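Halocarboxylic acid dehalogenase DehI (Pseudomonas putida, PDB 3BJX) probably hydrolyses the carbon–halogen bond of 2-haloalkanoic acids, releasing halide and leaving the corresponding hydroxy acid. Local coordinates at residues L64-R69 and S259-M264; K131-I136 and T241-L246; I136-E141 and G252-Q257; E141-R146 and G275-Y280. All blocks are in the same frame, centred on the assembly; numbering follows the deposited sequence.

Contact 1. Residues L64-R69 and S259-M264; sequences LPLAWR and SELMSM. With SO4 (sulfate ion), chain G.
L66 on helix 63-71 faces L261 on a short 3-10 turn, their CA atoms 9.9 Å apart, so the helix and the loop between helices 230-248 and 267-299 meet through side chains alone. This is loop-on-helix packing near the periphery of an all-alpha fold. Leucine suits position 66 because its two branches serve different surroundings. With CG anti to the backbone N (chi1 171°), the side chain reaches out from the helix. CD2 enters the apolar side, 3.8 Å from L261 CD2, the two leucines running past each other in opposite directions. The same methyl lies 3.9 Å from M264 SE, the selenium of a selenomethionine whose flexible chain bends at chi2 and chi3. V256 joins this patch, touching both leucines. CD1 turns the other way, toward a sulfate probably taken from the crystallisation liquor, 3.9 Å from its O3. That anion is gripped by neighbouring arginines, R69 and R70, and R70 is also salt-bridged to E260. One face of the R69 guanidinium rests over P65 O and L66 CA, both displaced from its centre. From there R69 NH1 donates to sulfate O1 at 3.0 Å, a bent bond of 134° reached obliquely to the guanidinium plane.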
loop_
_atom_site.group_PDB
_atom_site.type_symbol
_atom_site.label_atom_id
_atom_site.label_comp_id
_atom_site.label_asym_id
_atom_site.label_seq_id
_atom_site.Cartn_x
_atom_site.Cartn_y
_atom_site.Cartn_z
ATOM N N LEU A 64 -7.854 -17.069 -4.481
ATOM C CA LEU A 64 -6.497 -17.481 -4.886
ATOM C C LEU A 64 -6.491 -18.692 -5.819
ATOM O O LEU A 64 -5.737 -18.704 -6.782
ATOM C CB LEU A 64 -5.579 -17.700 -3.659
ATOM C CG LEU A 64 -4.172 -18.268 -3.950
ATOM C CD1 LEU A 64 -3.266 -17.183 -4.578
ATOM C CD2 LEU A 64 -3.471 -18.924 -2.734
ATOM N N PRO A 65 -7.310 -19.725 -5.540
ATOM C CA PRO A 65 -7.340 -20.824 -6.503
ATOM C C PRO A 65 -7.680 -20.367 -7.923
ATOM O O PRO A 65 -7.043 -20.834 -8.889
ATOM C CB PRO A 65 -8.433 -21.741 -5.947
ATOM C CG PRO A 65 -8.369 -21.493 -4.458
ATOM C CD PRO A 65 -8.168 -20.008 -4.375
ATOM N N LEU A 66 -8.667 -19.465 -8.035
ATOM C CA LEU A 66 -9.088 -18.921 -9.315
ATOM C C LEU A 66 -8.016 -18.009 -9.894
ATOM O O LEU A 66 -7.568 -18.237 -11.014
ATOM C CB LEU A 66 -10.418 -18.176 -9.182
ATOM C CG LEU A 66 -10.874 -17.371 -10.406
ATOM C CD1 LEU A 66 -11.492 -18.251 -11.490
ATOM C CD2 LEU A 66 -11.837 -16.280 -9.957
ATOM N N ALA A 67 -7.608 -16.991 -9.125
ATOM C CA ALA A 67 -6.518 -16.092 -9.502
ATOM C C ALA A 67 -5.257 -16.818 -9.976
ATOM O O ALA A 67 -4.681 -16.471 -11.008
ATOM C CB ALA A 67 -6.189 -15.155 -8.375
ATOM N N TRP A 68 -4.824 -17.832 -9.250
ATOM C CA TRP A 68 -3.662 -18.601 -9.705
ATOM C C TRP A 68 -3.891 -19.369 -11.020
ATOM O O TRP A 68 -3.012 -19.411 -11.888
ATOM C CB TRP A 68 -3.174 -19.553 -8.612
ATOM C CG TRP A 68 -2.106 -20.454 -9.097
ATOM C CD1 TRP A 68 -2.186 -21.799 -9.260
ATOM C CD2 TRP A 68 -0.794 -20.068 -9.531
ATOM N NE1 TRP A 68 -0.994 -22.285 -9.765
ATOM C CE2 TRP A 68 -0.126 -21.236 -9.931
ATOM C CE3 TRP A 68 -0.114 -18.845 -9.608
ATOM C CZ2 TRP A 68 1.178 -21.217 -10.386
ATOM C CZ3 TRP A 68 1.176 -18.838 -10.075
ATOM C CH2 TRP A 68 1.807 -20.009 -10.454
ATOM N N ARG A 69 -5.073 -19.971 -11.161
ATOM C CA ARG A 69 -5.451 -20.748 -12.344
ATOM C C ARG A 69 -5.380 -19.906 -13.627
ATOM O O ARG A 69 -5.070 -20.411 -14.703
ATOM C CB ARG A 69 -6.862 -21.301 -12.131
ATOM C CG ARG A 69 -7.494 -22.066 -13.304
ATOM C CD ARG A 69 -8.929 -22.494 -12.977
ATOM N NE ARG A 69 -9.029 -22.985 -11.602
ATOM C CZ ARG A 69 -9.929 -22.586 -10.703
ATOM N NH1 ARG A 69 -10.876 -21.703 -11.016
ATOM N NH2 ARG A 69 -9.892 -23.103 -9.482
ATOM N N SER A 259 -14.560 -6.903 -11.833
ATOM C CA SER A 259 -15.914 -7.127 -12.314
ATOM C C SER A 259 -16.298 -8.617 -12.270
ATOM O O SER A 259 -17.451 -8.967 -11.987
ATOM C CB SER A 259 -16.095 -6.552 -13.730
ATOM O OG SER A 259 -15.082 -6.996 -14.622
ATOM N N GLU A 260 -15.332 -9.494 -12.523
ATOM C CA GLU A 260 -15.614 -10.924 -12.570
ATOM C C GLU A 260 -15.714 -11.591 -11.195
ATOM O O GLU A 260 -15.998 -12.783 -11.104
ATOM C CB GLU A 260 -14.571 -11.630 -13.414
ATOM C CG GLU A 260 -15.004 -12.994 -13.889
ATOM C CD GLU A 260 -13.916 -13.709 -14.653
ATOM O OE1 GLU A 260 -13.154 -13.029 -15.384
ATOM O OE2 GLU A 260 -13.837 -14.958 -14.524
ATOM N N LEU A 261 -15.490 -10.830 -10.128
ATOM C CA LEU A 261 -15.482 -11.404 -8.785
ATOM C C LEU A 261 -16.667 -10.925 -7.978
ATOM O O LEU A 261 -16.761 -11.223 -6.794
ATOM C CB LEU A 261 -14.184 -11.072 -8.054
ATOM C CG LEU A 261 -12.872 -11.503 -8.702
ATOM C CD1 LEU A 261 -11.796 -10.594 -8.220
ATOM C CD2 LEU A 261 -12.540 -12.932 -8.385
HETATM N N MSE A 262 -17.564 -10.184 -8.633
HETATM C CA MSE A 262 -18.803 -9.688 -8.031
HETATM C C MSE A 262 -19.689 -10.819 -7.488
HETATM O O MSE A 262 -20.213 -10.715 -6.380
HETATM C CB MSE A 262 -19.571 -8.819 -9.032
HETATM C CG MSE A 262 -19.625 -7.313 -8.706
HETATM SE SE MSE A 262 -17.909 -6.332 -8.672
HETATM C CE MSE A 262 -18.547 -4.488 -8.836
ATOM N N SER A 263 -19.836 -11.889 -8.268
ATOM C CA SER A 263 -20.533 -13.114 -7.843
ATOM C C SER A 263 -19.824 -13.865 -6.708
ATOM O O SER A 263 -20.456 -14.589 -5.940
ATOM C CB SER A 263 -20.685 -14.073 -9.031
ATOM O OG SER A 263 -21.814 -13.755 -9.829
HETATM N N MSE A 264 -18.510 -13.683 -6.618
HETATM C CA MSE A 264 -17.643 -14.448 -5.722
HETATM C C MSE A 264 -17.417 -13.843 -4.328
HETATM O O MSE A 264 -17.445 -14.561 -3.327
HETATM C CB MSE A 264 -16.289 -14.660 -6.400
HETATM C CG MSE A 264 -16.041 -16.055 -6.928
HETATM SE SE MSE A 264 -14.119 -16.482 -6.810
HETATM C CE MSE A 264 -13.728 -15.500 -5.159
HETATM S S SO4 G . -12.351 -20.762 -14.808
HETATM O O1 SO4 G . -12.225 -21.651 -13.655
HETATM O O2 SO4 G . -12.712 -21.533 -16.000
HETATM O O3 SO4 G . -13.367 -19.744 -14.532
HETATM O O4 SO4 G . -11.061 -20.111 -15.038
#

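Contact 2. Residues K131-I136 and T241-L246; sequences KYLLLI and TRAREL. Unlike the reference sequence in segment 241-246: R244 (reference Pro).
L133 and L134 reach A243 and L246 through different choices of first torsion. In L133 CG stands anti to the backbone N (chi1 -178°), while in L134 CG lies beside its own backbone N and anti to the carbonyl carbon (chi1 -73°). Neither CB is aimed straight at helix 230-248, yet both branched ends are carried to it. L133 CG settles 3.9 Å from A243 CB, with CD2 close to the same methyl. L134 CD2 lies 3.8 Å from L246 CB, where the two side chains cross obliquely, and rests near A243 O at 4.1 Å. Alanine suits the centre: its small side chain lets the backbones approach until the CA atoms of L134 and A243 are 5.9 Å apart. No hydrogen bond joins the segments, and all four touching residues are buried. Elsewhere on 241-246, in a salt bridge, R242 NH1 donates to E245 OE1 at 2.9 Å, on the anti side of the carboxylate, while L246 CD2 lies over one face of the R242 guanidinium, displaced from its centre. R242 also has a second acidic partner, E86. With short-segment axes 9.3 Å apart and inclined at 64°, this is leucine–alanine helix–helix packing in the interior of an all-alpha fold.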
loop_
_atom_site.group_PDB
_atom_site.type_symbol
_atom_site.label_atom_id
_atom_site.label_comp_id
_atom_site.label_asym_id
_atom_site.label_seq_id
_atom_site.Cartn_x
_atom_site.Cartn_y
_atom_site.Cartn_z
ATOM N N LYS A 131 9.821 -13.069 -8.943
ATOM C CA LYS A 131 8.715 -13.816 -9.607
ATOM C C LYS A 131 7.377 -13.499 -8.945
ATOM O O LYS A 131 6.391 -13.183 -9.629
ATOM C CB LYS A 131 8.971 -15.322 -9.642
ATOM C CG LYS A 131 10.282 -15.673 -10.301
ATOM C CD LYS A 131 10.431 -17.136 -10.566
ATOM C CE LYS A 131 9.813 -17.509 -11.898
ATOM N NZ LYS A 131 10.090 -18.958 -12.224
ATOM N N TYR A 132 7.363 -13.533 -7.612
ATOM C CA TYR A 132 6.187 -13.152 -6.848
ATOM C C TYR A 132 5.766 -11.708 -7.036
ATOM O O TYR A 132 4.590 -11.407 -6.995
ATOM C CB TYR A 132 6.376 -13.433 -5.358
ATOM C CG TYR A 132 6.090 -14.846 -4.994
ATOM C CD1 TYR A 132 4.811 -15.383 -5.167
ATOM C CD2 TYR A 132 7.101 -15.670 -4.463
ATOM C CE1 TYR A 132 4.546 -16.719 -4.831
ATOM C CE2 TYR A 132 6.841 -16.977 -4.113
ATOM C CZ TYR A 132 5.569 -17.505 -4.310
ATOM O OH TYR A 132 5.324 -18.800 -3.942
ATOM N N LEU A 133 6.722 -10.811 -7.204
ATOM C CA LEU A 133 6.404 -9.417 -7.536
ATOM C C LEU A 133 5.594 -9.291 -8.839
ATOM O O LEU A 133 4.773 -8.392 -8.958
ATOM C CB LEU A 133 7.684 -8.558 -7.601
ATOM C CG LEU A 133 7.576 -7.057 -7.880
ATOM C CD1 LEU A 133 6.604 -6.332 -6.897
ATOM C CD2 LEU A 133 8.975 -6.386 -7.891
ATOM N N LEU A 134 5.816 -10.189 -9.794
ATOM C CA LEU A 134 5.059 -10.197 -11.051
ATOM C C LEU A 134 3.660 -10.735 -10.852
ATOM O O LEU A 134 2.690 -10.116 -11.289
ATOM C CB LEU A 134 5.759 -11.038 -12.116
ATOM C CG LEU A 134 7.009 -10.452 -12.732
ATOM C CD1 LEU A 134 7.801 -11.589 -13.340
ATOM C CD2 LEU A 134 6.709 -9.311 -13.750
ATOM N N LEU A 135 3.558 -11.905 -10.217
ATOM C CA LEU A 135 2.254 -12.488 -9.860
ATOM C C LEU A 135 1.360 -11.452 -9.154
ATOM O O LEU A 135 0.300 -11.113 -9.662
ATOM C CB LEU A 135 2.412 -13.763 -9.014
ATOM C CG LEU A 135 1.125 -14.359 -8.409
ATOM C CD1 LEU A 135 0.083 -14.670 -9.476
ATOM C CD2 LEU A 135 1.390 -15.596 -7.585
ATOM N N ILE A 136 1.818 -10.937 -8.014
ATOM C CA ILE A 136 1.094 -9.945 -7.219
ATOM C C ILE A 136 0.739 -8.687 -8.024
ATOM O O ILE A 136 -0.365 -8.144 -7.875
ATOM C CB ILE A 136 1.888 -9.613 -5.917
ATOM C CG1 ILE A 136 1.967 -10.849 -4.975
ATOM C CG2 ILE A 136 1.394 -8.354 -5.227
ATOM C CD1 ILE A 136 0.702 -11.648 -4.814
ATOM N N THR A 241 7.072 0.000 -10.446
ATOM C CA THR A 241 6.786 0.532 -11.783
ATOM C C THR A 241 7.197 -0.439 -12.894
ATOM O O THR A 241 6.391 -0.780 -13.747
ATOM C CB THR A 241 7.536 1.840 -12.017
ATOM O OG1 THR A 241 7.219 2.782 -10.983
ATOM C CG2 THR A 241 7.157 2.421 -13.347
ATOM N N ARG A 242 8.451 -0.882 -12.872
ATOM C CA ARG A 242 8.959 -1.811 -13.878
ATOM C C ARG A 242 8.141 -3.105 -13.973
ATOM O O ARG A 242 7.748 -3.502 -15.068
ATOM C CB ARG A 242 10.440 -2.104 -13.644
ATOM C CG ARG A 242 11.102 -2.966 -14.737
ATOM C CD ARG A 242 10.869 -2.356 -16.109
ATOM N NE ARG A 242 11.425 -3.185 -17.165
ATOM C CZ ARG A 242 10.906 -3.281 -18.381
ATOM N NH1 ARG A 242 9.799 -2.606 -18.688
ATOM N NH2 ARG A 242 11.502 -4.052 -19.285
ATOM N N ALA A 243 7.885 -3.741 -12.827
ATOM C CA ALA A 243 7.001 -4.909 -12.737
ATOM C C ALA A 243 5.608 -4.663 -13.327
ATOM O O ALA A 243 5.034 -5.563 -13.924
ATOM C CB ALA A 243 6.892 -5.382 -11.295
ATOM N N ARG A 244 5.088 -3.444 -13.150
ATOM C CA ARG A 244 3.799 -2.978 -13.716
ATOM C C ARG A 244 3.848 -3.037 -15.237
ATOM O O ARG A 244 2.945 -3.556 -15.851
ATOM C CB ARG A 244 3.450 -1.564 -13.183
ATOM C CG ARG A 244 2.107 -0.925 -13.630
ATOM C CD ARG A 244 1.727 0.292 -12.722
ATOM N NE ARG A 244 0.871 -0.079 -11.550
ATOM C CZ ARG A 244 0.965 0.389 -10.295
ATOM N NH1 ARG A 244 1.906 1.267 -9.951
ATOM N NH2 ARG A 244 0.110 -0.045 -9.379
ATOM N N GLU A 245 4.929 -2.535 -15.832
ATOM C CA GLU A 245 5.110 -2.568 -17.281
ATOM C C GLU A 245 5.304 -3.996 -17.765
ATOM O O GLU A 245 4.735 -4.399 -18.793
ATOM C CB GLU A 245 6.314 -1.730 -17.716
ATOM C CG GLU A 245 6.230 -0.258 -17.318
ATOM C CD GLU A 245 7.546 0.449 -17.438
ATOM O OE1 GLU A 245 8.579 -0.226 -17.551
ATOM O OE2 GLU A 245 7.561 1.680 -17.414
ATOM N N LEU A 246 6.122 -4.751 -17.034
ATOM C CA LEU A 246 6.372 -6.126 -17.391
ATOM C C LEU A 246 5.067 -6.927 -17.444
ATOM O O LEU A 246 4.908 -7.748 -18.353
ATOM C CB LEU A 246 7.438 -6.776 -16.480
ATOM C CG LEU A 246 8.864 -6.307 -16.791
ATOM C CD1 LEU A 246 9.810 -6.597 -15.653
ATOM C CD2 LEU A 246 9.377 -6.930 -18.081
#

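Contact 3. Residues I136-E141 and G252-Q257; sequences ITALSE and GSAGVQ
The loop between helices 230-248 and 267-299 runs here across the C-terminal part of helix 112-143, and A138 and L139 of the helix meet A254 and G255 of the loop. The approach is close: L139 CA and G255 CA are 4.3 Å apart. A138 points its methyl at the loop, where A138 CB and A254 CB meet at 3.7 Å. Two alanines suit this place because each offers one small apolar group and neither holds the backbones apart. L139 sets out along the flank of the helix, and its CG lies beside the backbone N (chi1 -60°), which turns CD2 onto G255 CA at 3.7 Å. A138 O comes to 4.0 Å from the same CA.

Glycine fits position 255 for two reasons. Its phi of 70° lies in a region that other residues enter less readily, and the direction a side chain would take is filled by A138 O. The bare CA can therefore lie against the helix backbone. No hydrogen bond crosses between the two segments, but the loop is tied nearby to helix 63-71, where G255 N is bonded to S71 OG and L139 packs on A67. At the segment's end E141 turns its carboxylate away from the loop and is held by salt bridges that include R244 and R248. The result is buried packing of a glycine-containing extended loop on a helix surface, within a fold built of helices and loops.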
loop_
_atom_site.group_PDB
_atom_site.type_symbol
_atom_site.label_atom_id
_atom_site.label_comp_id
_atom_site.label_asym_id
_atom_site.label_seq_id
_atom_site.Cartn_x
_atom_site.Cartn_y
_atom_site.Cartn_z
ATOM N N ILE A 136 1.818 -10.937 -8.014
ATOM C CA ILE A 136 1.094 -9.945 -7.219
ATOM C C ILE A 136 0.739 -8.687 -8.024
ATOM O O ILE A 136 -0.365 -8.144 -7.875
ATOM C CB ILE A 136 1.888 -9.613 -5.917
ATOM C CG1 ILE A 136 1.967 -10.849 -4.975
ATOM C CG2 ILE A 136 1.394 -8.354 -5.227
ATOM C CD1 ILE A 136 0.702 -11.648 -4.814
ATOM N N THR A 137 1.668 -8.241 -8.879
ATOM C CA THR A 137 1.400 -7.170 -9.857
ATOM C C THR A 137 0.357 -7.550 -10.921
ATOM O O THR A 137 -0.517 -6.724 -11.197
ATOM C CB THR A 137 2.690 -6.627 -10.535
ATOM O OG1 THR A 137 3.661 -6.336 -9.530
ATOM C CG2 THR A 137 2.402 -5.323 -11.313
ATOM N N ALA A 138 0.422 -8.760 -11.512
ATOM C CA ALA A 138 -0.626 -9.185 -12.474
ATOM C C ALA A 138 -2.000 -9.190 -11.803
ATOM O O ALA A 138 -2.986 -8.668 -12.347
ATOM C CB ALA A 138 -0.324 -10.553 -13.075
ATOM N N LEU A 139 -2.038 -9.744 -10.592
ATOM C CA LEU A 139 -3.228 -9.739 -9.752
ATOM C C LEU A 139 -3.716 -8.345 -9.343
ATOM O O LEU A 139 -4.897 -8.114 -9.367
ATOM C CB LEU A 139 -3.010 -10.609 -8.512
ATOM C CG LEU A 139 -2.679 -12.109 -8.629
ATOM C CD1 LEU A 139 -2.864 -12.784 -7.294
ATOM C CD2 LEU A 139 -3.481 -12.825 -9.704
ATOM N N SER A 140 -2.817 -7.431 -8.957
ATOM C CA SER A 140 -3.235 -6.145 -8.433
ATOM C C SER A 140 -3.758 -5.283 -9.560
ATOM O O SER A 140 -4.794 -4.612 -9.429
ATOM C CB SER A 140 -2.079 -5.436 -7.736
ATOM O OG SER A 140 -2.473 -4.134 -7.308
ATOM N N GLU A 141 -3.042 -5.323 -10.680
ATOM C CA GLU A 141 -3.381 -4.513 -11.838
ATOM C C GLU A 141 -4.765 -4.846 -12.425
ATOM O O GLU A 141 -5.557 -3.942 -12.738
ATOM C CB GLU A 141 -2.258 -4.672 -12.865
ATOM C CG GLU A 141 -1.890 -3.440 -13.662
ATOM C CD GLU A 141 -1.703 -2.176 -12.846
ATOM O OE1 GLU A 141 -1.185 -2.220 -11.716
ATOM O OE2 GLU A 141 -2.063 -1.111 -13.372
ATOM N N GLY A 252 -0.516 -13.745 -23.424
ATOM C CA GLY A 252 -1.697 -14.353 -22.834
ATOM C C GLY A 252 -2.336 -13.452 -21.799
ATOM O O GLY A 252 -2.273 -12.231 -21.902
ATOM N N SER A 253 -2.952 -14.068 -20.797
ATOM C CA SER A 253 -3.661 -13.355 -19.744
ATOM C C SER A 253 -3.173 -13.820 -18.381
ATOM O O SER A 253 -2.665 -14.940 -18.224
ATOM C CB SER A 253 -5.169 -13.600 -19.858
ATOM O OG SER A 253 -5.639 -13.169 -21.122
ATOM N N ALA A 254 -3.337 -12.942 -17.402
ATOM C CA ALA A 254 -3.000 -13.226 -16.032
ATOM C C ALA A 254 -3.983 -12.445 -15.185
ATOM O O ALA A 254 -4.699 -11.565 -15.695
ATOM C CB ALA A 254 -1.579 -12.803 -15.744
ATOM N N GLY A 255 -4.050 -12.783 -13.903
ATOM C CA GLY A 255 -4.935 -12.078 -12.979
ATOM C C GLY A 255 -6.400 -12.351 -13.231
ATOM O O GLY A 255 -6.746 -13.221 -14.029
ATOM N N VAL A 256 -7.255 -11.619 -12.519
ATOM C CA VAL A 256 -8.718 -11.678 -12.692
ATOM C C VAL A 256 -9.319 -10.306 -12.354
ATOM O O VAL A 256 -9.012 -9.711 -11.310
ATOM C CB VAL A 256 -9.398 -12.926 -11.950
ATOM C CG1 VAL A 256 -8.906 -13.117 -10.533
ATOM C CG2 VAL A 256 -10.921 -12.873 -11.992
ATOM N N GLN A 257 -10.121 -9.783 -13.280
ATOM C CA GLN A 257 -10.663 -8.421 -13.182
ATOM C C GLN A 257 -11.692 -8.375 -12.061
ATOM O O GLN A 257 -12.356 -9.386 -11.797
ATOM C CB GLN A 257 -11.285 -7.983 -14.508
ATOM C CG GLN A 257 -10.372 -8.134 -15.738
ATOM C CD GLN A 257 -9.578 -6.867 -16.076
ATOM O OE1 GLN A 257 -10.164 -5.799 -16.297
ATOM N NE2 GLN A 257 -8.243 -6.991 -16.150
#

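Contact 4. Residues E141-R146 and G275-Y280; sequences ESMQMR and GVLFMY
The Q144 amide meets the F278 ring at its edge, with NE2 near the ring plane, 4.2 Å from CD1, and the two planes only 20° apart. This is edge contact without a hydrogen bond. F278 takes part in a cation-pi interaction with R282, and M279 of the second subunit also packs on it. At the other end of the amide, Q144 OE1 accepts a weak bond from R146 NH2 at 2.7 Å, consistent with the orientation that sends NE2 toward the phenylalanine. Glutamine suits this site because its extended chain carries a donor and an acceptor in one flat group. The R146 guanidinium has the E141 carboxyl carbon in plane at its edge. In a salt bridge, R146 NE donates to E141 OE2 at 2.6 Å, almost straight at 174°, although it meets the carboxylate from above its plane. R146 NH1 continues to D194 and the H198 carbonyl of the second subunit, so the arginine links the helix end to the dimer interface.

Just before Q144 in the chain M143, a selenomethionine, supplies the apolar contact: its CG lies 3.8 Å from L277 CD1, the side chains crossing at about a right angle. The backbone explains the turn. R146 N bonds to E141 O at 3.1 Å and M145 N to S142 O at 2.9 Å, with M145 at positive phi, which makes this a Schellman motif closing helix 112-143 beside the subunit interface.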
loop_
_atom_site.group_PDB
_atom_site.type_symbol
_atom_site.label_atom_id
_atom_site.label_comp_id
_atom_site.label_asym_id
_atom_site.label_seq_id
_atom_site.Cartn_x
_atom_site.Cartn_y
_atom_site.Cartn_z
ATOM N N GLU A 141 -3.042 -5.323 -10.680
ATOM C CA GLU A 141 -3.381 -4.513 -11.838
ATOM C C GLU A 141 -4.765 -4.846 -12.425
ATOM O O GLU A 141 -5.557 -3.942 -12.738
ATOM C CB GLU A 141 -2.258 -4.672 -12.865
ATOM C CG GLU A 141 -1.890 -3.440 -13.662
ATOM C CD GLU A 141 -1.703 -2.176 -12.846
ATOM O OE1 GLU A 141 -1.185 -2.220 -11.716
ATOM O OE2 GLU A 141 -2.063 -1.111 -13.372
ATOM N N SER A 142 -5.069 -6.140 -12.552
ATOM C CA SER A 142 -6.368 -6.586 -13.061
ATOM C C SER A 142 -7.498 -6.368 -12.040
ATOM O O SER A 142 -8.624 -5.975 -12.398
ATOM C CB SER A 142 -6.313 -8.040 -13.540
ATOM O OG SER A 142 -5.839 -8.911 -12.525
HETATM N N MSE A 143 -7.187 -6.618 -10.767
HETATM C CA MSE A 143 -8.064 -6.243 -9.661
HETATM C C MSE A 143 -8.533 -4.801 -9.796
HETATM O O MSE A 143 -9.685 -4.489 -9.520
HETATM C CB MSE A 143 -7.336 -6.415 -8.329
HETATM C CG MSE A 143 -8.157 -6.080 -7.103
HETATM SE SE MSE A 143 -9.841 -7.094 -7.043
HETATM C CE MSE A 143 -9.118 -8.895 -7.321
ATOM N N GLN A 144 -7.633 -3.930 -10.235
ATOM C CA GLN A 144 -7.960 -2.522 -10.456
ATOM C C GLN A 144 -8.403 -2.137 -11.899
ATOM O O GLN A 144 -8.344 -0.977 -12.266
ATOM C CB GLN A 144 -6.814 -1.630 -9.961
ATOM C CG GLN A 144 -6.582 -1.719 -8.464
ATOM C CD GLN A 144 -5.395 -0.872 -8.042
ATOM O OE1 GLN A 144 -5.074 0.103 -8.705
ATOM N NE2 GLN A 144 -4.738 -1.242 -6.937
HETATM N N MSE A 145 -8.861 -3.109 -12.690
HETATM C CA MSE A 145 -9.421 -2.857 -14.038
HETATM C C MSE A 145 -8.449 -2.187 -15.043
HETATM O O MSE A 145 -8.833 -1.299 -15.829
HETATM C CB MSE A 145 -10.702 -2.020 -13.931
HETATM C CG MSE A 145 -11.622 -2.414 -12.800
HETATM SE SE MSE A 145 -12.677 -3.949 -13.302
HETATM C CE MSE A 145 -13.738 -3.173 -14.765
ATOM N N ARG A 146 -7.191 -2.591 -14.982
ATOM C CA ARG A 146 -6.206 -2.172 -15.964
ATOM C C ARG A 146 -5.684 -3.422 -16.656
ATOM O O ARG A 146 -5.699 -4.509 -16.063
ATOM C CB ARG A 146 -5.103 -1.290 -15.339
ATOM C CG ARG A 146 -5.570 0.166 -15.096
ATOM C CD ARG A 146 -4.441 1.096 -14.612
ATOM N NE ARG A 146 -3.937 0.715 -13.296
ATOM C CZ ARG A 146 -4.354 1.212 -12.133
ATOM N NH1 ARG A 146 -5.304 2.145 -12.084
ATOM N NH2 ARG A 146 -3.805 0.764 -11.000
ATOM N N GLY A 275 -6.760 -3.562 -1.508
ATOM C CA GLY A 275 -5.792 -2.949 -0.585
ATOM C C GLY A 275 -4.644 -3.888 -0.264
ATOM O O GLY A 275 -3.505 -3.461 -0.129
ATOM N N VAL A 276 -4.945 -5.173 -0.167
ATOM C CA VAL A 276 -3.940 -6.200 0.127
ATOM C C VAL A 276 -2.944 -6.356 -1.034
ATOM O O VAL A 276 -1.727 -6.406 -0.818
ATOM C CB VAL A 276 -4.621 -7.551 0.492
ATOM C CG1 VAL A 276 -3.644 -8.705 0.453
ATOM C CG2 VAL A 276 -5.227 -7.474 1.865
ATOM N N LEU A 277 -3.469 -6.379 -2.258
ATOM C CA LEU A 277 -2.647 -6.457 -3.477
ATOM C C LEU A 277 -1.748 -5.238 -3.667
ATOM O O LEU A 277 -0.554 -5.390 -3.941
ATOM C CB LEU A 277 -3.520 -6.700 -4.711
ATOM C CG LEU A 277 -4.054 -8.142 -4.769
ATOM C CD1 LEU A 277 -5.350 -8.206 -5.551
ATOM C CD2 LEU A 277 -2.986 -9.140 -5.309
ATOM N N PHE A 278 -2.322 -4.054 -3.498
ATOM C CA PHE A 278 -1.571 -2.802 -3.468
ATOM C C PHE A 278 -0.388 -2.889 -2.513
ATOM O O PHE A 278 0.755 -2.729 -2.916
ATOM C CB PHE A 278 -2.478 -1.677 -3.008
ATOM C CG PHE A 278 -1.861 -0.318 -3.112
ATOM C CD1 PHE A 278 -2.010 0.429 -4.278
ATOM C CD2 PHE A 278 -1.142 0.227 -2.042
ATOM C CE1 PHE A 278 -1.453 1.675 -4.375
ATOM C CE2 PHE A 278 -0.586 1.495 -2.132
ATOM C CZ PHE A 278 -0.747 2.219 -3.305
HETATM N N MSE A 279 -0.681 -3.149 -1.246
HETATM C CA MSE A 279 0.347 -3.326 -0.231
HETATM C C MSE A 279 1.448 -4.341 -0.573
HETATM O O MSE A 279 2.616 -4.115 -0.273
HETATM C CB MSE A 279 -0.325 -3.742 1.072
HETATM C CG MSE A 279 0.614 -3.814 2.232
HETATM SE SE MSE A 279 -0.377 -3.963 3.878
HETATM C CE MSE A 279 -1.108 -5.801 3.676
ATOM N N TYR A 280 1.071 -5.477 -1.151
ATOM C CA TYR A 280 2.063 -6.510 -1.445
ATOM C C TYR A 280 2.958 -6.208 -2.660
ATOM O O TYR A 280 4.073 -6.688 -2.710
ATOM C CB TYR A 280 1.474 -7.940 -1.463
ATOM C CG TYR A 280 1.422 -8.572 -0.087
ATOM C CD1 TYR A 280 2.589 -9.026 0.549
ATOM C CD2 TYR A 280 0.209 -8.700 0.592
ATOM C CE1 TYR A 280 2.535 -9.583 1.829
ATOM C CE2 TYR A 280 0.147 -9.264 1.860
ATOM C CZ TYR A 280 1.304 -9.695 2.468
ATOM O OH TYR A 280 1.210 -10.261 3.722
#

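How the contacts relate
From the N terminus, helix 63-71 comes first, and contact 1 closes the loop that returns to it at residues 259-264. Contacts 2 and 3 are nested inside that loop and cross each other. Contact 4, ending on helix 267-299, crosses all three. Contacts 2, 3 and 4 follow one another along helix 112-143, whose successive segments meet helix 230-248, the loop after it, and helix 267-299, in chain order. I136 is common to contacts 2 and 3, E141 to contacts 3 and 4. V256 bridges contacts 1 and 3 by packing on A67, while L139 reaches L277 between contacts 3 and 4. All four contacts have a residue within reach of the second subunit, contact 4 most extensively.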